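Local coordinates for protein 6-pyruvoyl tetrahydropterin synthase (Plasmodium falciparum, PDB 1Y13) that belongs to the 6-pyruvoyl tetrahydropterin synthase family, assembles as a hexamer and binds zinc and biopterin, at residues L57-Y62 with H161-S166. Residues are numbered along the deposited sequence; the frame is centred on the assembly and turned at random.
Sequences LKVRGY and HYIEIS
The guanidinium of Arg60 lies flat on one face of the Tyr162 ring, planes 14° apart and CZ of Arg60 4.0 Å from the ring centroid, a cation-pi stack. It is displaced toward the CD2-CE2 side, where NH2 of Arg60 comes within 3.4 Å of CE2 of Tyr162. The Arg60 chain runs straight as far as CD and then bends (chi3 -56°), which folds the guanidinium over the ring; a salt bridge from NE to OE2 of Glu23 should help hold it there. Tyr162 OH donates to OE1 of Glu164 at 2.6 Å; OE1 lies in the ring plane at its edge and receives the bond on its anti lone pair. Lys58 runs alongside Glu164, its long ion pair (NZ to OE2 3.8 Å) supplemented by a water that accepts from NZ and donates to OE1. Beneath these groups, Lys58 and Glu164 exchange two backbone bonds, while Arg60 N donates to Tyr162 O and Arg60 O accepts from His161 N. On the opposite face, CD1 of Leu57 touches CG2 of both Ile163 and Ile165, 3.7 Å each. Strands 49-62 and 162-168, flanked by 21-41 and 173-180, form the antiparallel sheet of the family's T-fold, and helix 135-150 covers Ile163 and Ile165.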
ATOM      1  N   LEU A  57      -9.507  -9.858  -9.784  1.00 56.47           N
ATOM      2  CA  LEU A  57      -9.735 -10.796 -10.873  1.00 56.28           C
ATOM      3  C   LEU A  57      -8.551 -10.849 -11.834  1.00 57.79           C
ATOM      4  O   LEU A  57      -8.055  -9.818 -12.277  1.00 56.20           O
ATOM      5  CB  LEU A  57     -10.968 -10.384 -11.678  1.00 54.62           C
ATOM      6  CG  LEU A  57     -11.330 -11.179 -12.946  1.00 57.50           C
ATOM      7  CD1 LEU A  57     -11.597 -12.647 -12.628  1.00 51.63           C
ATOM      8  CD2 LEU A  57     -12.567 -10.567 -13.625  1.00 54.46           C
ATOM      9  N   LYS A  58      -8.132 -12.061 -12.171  1.00 55.52           N
ATOM     10  CA  LYS A  58      -7.074 -12.264 -13.133  1.00 57.32           C
ATOM     11  C   LYS A  58      -7.508 -13.315 -14.163  1.00 57.89           C
ATOM     12  O   LYS A  58      -8.135 -14.317 -13.807  1.00 55.90           O
ATOM     13  CB  LYS A  58      -5.818 -12.692 -12.394  1.00 58.81           C
ATOM     14  CG  LYS A  58      -4.684 -13.123 -13.263  1.00 60.88           C
ATOM     15  CD  LYS A  58      -3.461 -13.315 -12.420  1.00 60.82           C
ATOM     16  CE  LYS A  58      -3.379 -14.736 -11.917  1.00 66.05           C
ATOM     17  NZ  LYS A  58      -2.018 -14.962 -11.362  1.00 71.32           N
ATOM     18  N   VAL A  59      -7.226 -13.050 -15.438  1.00 56.30           N
ATOM     19  CA  VAL A  59      -7.519 -13.995 -16.517  1.00 58.09           C
ATOM     20  C   VAL A  59      -6.268 -14.250 -17.356  1.00 58.12           C
ATOM     21  O   VAL A  59      -5.467 -13.357 -17.587  1.00 55.52           O
ATOM     22  CB  VAL A  59      -8.786 -13.614 -17.411  1.00 59.16           C
ATOM     23  CG1 VAL A  59      -9.921 -13.011 -16.554  1.00 58.12           C
ATOM     24  CG2 VAL A  59      -8.441 -12.649 -18.510  1.00 56.99           C
ATOM     25  N   ARG A  60      -6.104 -15.494 -17.783  1.00 54.84           N
ATOM     26  CA  ARG A  60      -4.970 -15.871 -18.611  1.00 56.67           C
ATOM     27  C   ARG A  60      -5.476 -16.198 -20.006  1.00 56.53           C
ATOM     28  O   ARG A  60      -6.413 -16.988 -20.175  1.00 55.34           O
ATOM     29  CB  ARG A  60      -4.261 -17.060 -17.996  1.00 50.72           C
ATOM     30  CG  ARG A  60      -2.969 -17.433 -18.665  1.00 56.87           C
ATOM     31  CD  ARG A  60      -2.421 -18.702 -18.030  1.00 58.64           C
ATOM     32  NE  ARG A  60      -2.259 -18.511 -16.589  1.00 65.94           N
ATOM     33  CZ  ARG A  60      -2.277 -19.479 -15.677  1.00 65.93           C
ATOM     34  NH1 ARG A  60      -2.437 -20.757 -16.031  1.00 63.68           N
ATOM     35  NH2 ARG A  60      -2.127 -19.160 -14.401  1.00 64.82           N
ATOM     36  N   GLY A  61      -4.866 -15.560 -20.993  1.00 56.15           N
ATOM     37  CA  GLY A  61      -5.242 -15.722 -22.383  1.00 57.35           C
ATOM     38  C   GLY A  61      -4.041 -15.474 -23.271  1.00 57.07           C
ATOM     39  O   GLY A  61      -2.950 -15.931 -22.964  1.00 56.51           O
ATOM     40  N   TYR A  62      -4.271 -14.759 -24.368  1.00 55.95           N
ATOM     41  CA  TYR A  62      -3.260 -14.431 -25.365  1.00 57.76           C
ATOM     42  C   TYR A  62      -3.492 -13.019 -25.821  1.00 57.26           C
ATOM     43  O   TYR A  62      -4.623 -12.538 -25.796  1.00 57.80           O
ATOM     44  CB  TYR A  62      -3.350 -15.384 -26.582  1.00 53.66           C
ATOM     45  CG  TYR A  62      -3.101 -16.813 -26.187  1.00 56.06           C
ATOM     46  CD1 TYR A  62      -1.811 -17.325 -26.157  1.00 57.15           C
ATOM     47  CD2 TYR A  62      -4.156 -17.643 -25.773  1.00 55.61           C
ATOM     48  CE1 TYR A  62      -1.571 -18.630 -25.759  1.00 55.29           C
ATOM     49  CE2 TYR A  62      -3.920 -18.950 -25.367  1.00 57.76           C
ATOM     50  CZ  TYR A  62      -2.619 -19.431 -25.368  1.00 53.94           C
ATOM     51  OH  TYR A  62      -2.355 -20.713 -24.972  1.00 57.36           O
ATOM     52  N   HIS A 161      -8.309 -19.224 -21.032  1.00 57.15           N
ATOM     53  CA  HIS A 161      -8.371 -20.625 -20.589  1.00 57.44           C
ATOM     54  C   HIS A 161      -8.307 -20.782 -19.075  1.00 58.00           C
ATOM     55  O   HIS A 161      -8.420 -21.891 -18.555  1.00 58.45           O
ATOM     56  CB  HIS A 161      -7.303 -21.495 -21.298  1.00 59.31           C
ATOM     57  CG  HIS A 161      -5.919 -20.910 -21.260  1.00 62.47           C
ATOM     58  ND1 HIS A 161      -5.507 -19.914 -22.122  1.00 63.18           N
ATOM     59  CD2 HIS A 161      -4.862 -21.167 -20.452  1.00 62.68           C
ATOM     60  CE1 HIS A 161      -4.255 -19.585 -21.848  1.00 64.67           C
ATOM     61  NE2 HIS A 161      -3.839 -20.331 -20.841  1.00 67.74           N
ATOM     62  N   TYR A 162      -8.168 -19.669 -18.364  1.00 57.29           N
ATOM     63  CA  TYR A 162      -7.972 -19.723 -16.927  1.00 56.87           C
ATOM     64  C   TYR A 162      -8.440 -18.430 -16.290  1.00 57.40           C
ATOM     65  O   TYR A 162      -8.178 -17.348 -16.799  1.00 55.92           O
ATOM     66  CB  TYR A 162      -6.501 -19.986 -16.606  1.00 54.69           C
ATOM     67  CG  TYR A 162      -6.144 -19.948 -15.136  1.00 56.12           C
ATOM     68  CD1 TYR A 162      -6.279 -21.080 -14.337  1.00 56.17           C
ATOM     69  CD2 TYR A 162      -5.653 -18.790 -14.556  1.00 56.27           C
ATOM     70  CE1 TYR A 162      -5.939 -21.053 -13.002  1.00 56.39           C
ATOM     71  CE2 TYR A 162      -5.303 -18.751 -13.222  1.00 58.72           C
ATOM     72  CZ  TYR A 162      -5.452 -19.884 -12.453  1.00 56.66           C
ATOM     73  OH  TYR A 162      -5.104 -19.848 -11.128  1.00 60.90           O
ATOM     74  N   ILE A 163      -9.160 -18.566 -15.185  1.00 56.35           N
ATOM     75  CA  ILE A 163      -9.700 -17.432 -14.447  1.00 57.16           C
ATOM     76  C   ILE A 163      -9.446 -17.649 -12.955  1.00 57.64           C
ATOM     77  O   ILE A 163      -9.618 -18.753 -12.425  1.00 56.01           O
ATOM     78  CB  ILE A 163     -11.200 -17.268 -14.726  1.00 59.98           C
ATOM     79  CG1 ILE A 163     -11.421 -16.945 -16.197  1.00 61.98           C
ATOM     80  CG2 ILE A 163     -11.799 -16.125 -13.921  1.00 60.34           C
ATOM     81  CD1 ILE A 163     -12.833 -17.117 -16.651  1.00 68.37           C
ATOM     82  N   GLU A 164      -9.054 -16.584 -12.275  1.00 56.89           N
ATOM     83  CA  GLU A 164      -8.706 -16.659 -10.873  1.00 56.44           C
ATOM     84  C   GLU A 164      -9.234 -15.425 -10.163  1.00 57.76           C
ATOM     85  O   GLU A 164      -9.075 -14.301 -10.649  1.00 57.41           O
ATOM     86  CB  GLU A 164      -7.194 -16.724 -10.748  1.00 56.07           C
ATOM     87  CG  GLU A 164      -6.669 -16.995  -9.365  1.00 57.93           C
ATOM     88  CD  GLU A 164      -5.165 -16.809  -9.316  1.00 66.04           C
ATOM     89  OE1 GLU A 164      -4.414 -17.727  -9.738  1.00 66.91           O
ATOM     90  OE2 GLU A 164      -4.737 -15.734  -8.864  1.00 65.57           O
ATOM     91  N   ILE A 165      -9.887 -15.624  -9.024  1.00 57.08           N
ATOM     92  CA  ILE A 165     -10.220 -14.494  -8.178  1.00 58.77           C
ATOM     93  C   ILE A 165      -9.609 -14.642  -6.788  1.00 57.65           C
ATOM     94  O   ILE A 165      -9.491 -15.751  -6.243  1.00 57.04           O
ATOM     95  CB  ILE A 165     -11.762 -14.222  -8.032  1.00 63.84           C
ATOM     96  CG1 ILE A 165     -12.431 -15.296  -7.224  1.00 60.83           C
ATOM     97  CG2 ILE A 165     -12.497 -14.088  -9.357  1.00 63.00           C
ATOM     98  CD1 ILE A 165     -13.386 -14.712  -6.280  1.00 57.74           C
ATOM     99  N   SER A 166      -9.210 -13.518  -6.226  1.00 55.67           N
ATOM    100  CA  SER A 166      -8.803 -13.453  -4.854  1.00 56.60           C
ATOM    101  C   SER A 166      -9.881 -12.699  -4.115  1.00 57.96           C
ATOM    102  O   SER A 166     -10.336 -11.646  -4.570  1.00 57.03           O
ATOM    103  CB  SER A 166      -7.498 -12.682  -4.735  1.00 58.40           C
ATOM    104  OG  SER A 166      -6.410 -13.506  -5.108  1.00 74.78           O
TER
HETATM  105  O   HOH W   1      -2.117 -17.478 -10.726  1.00 64.01           O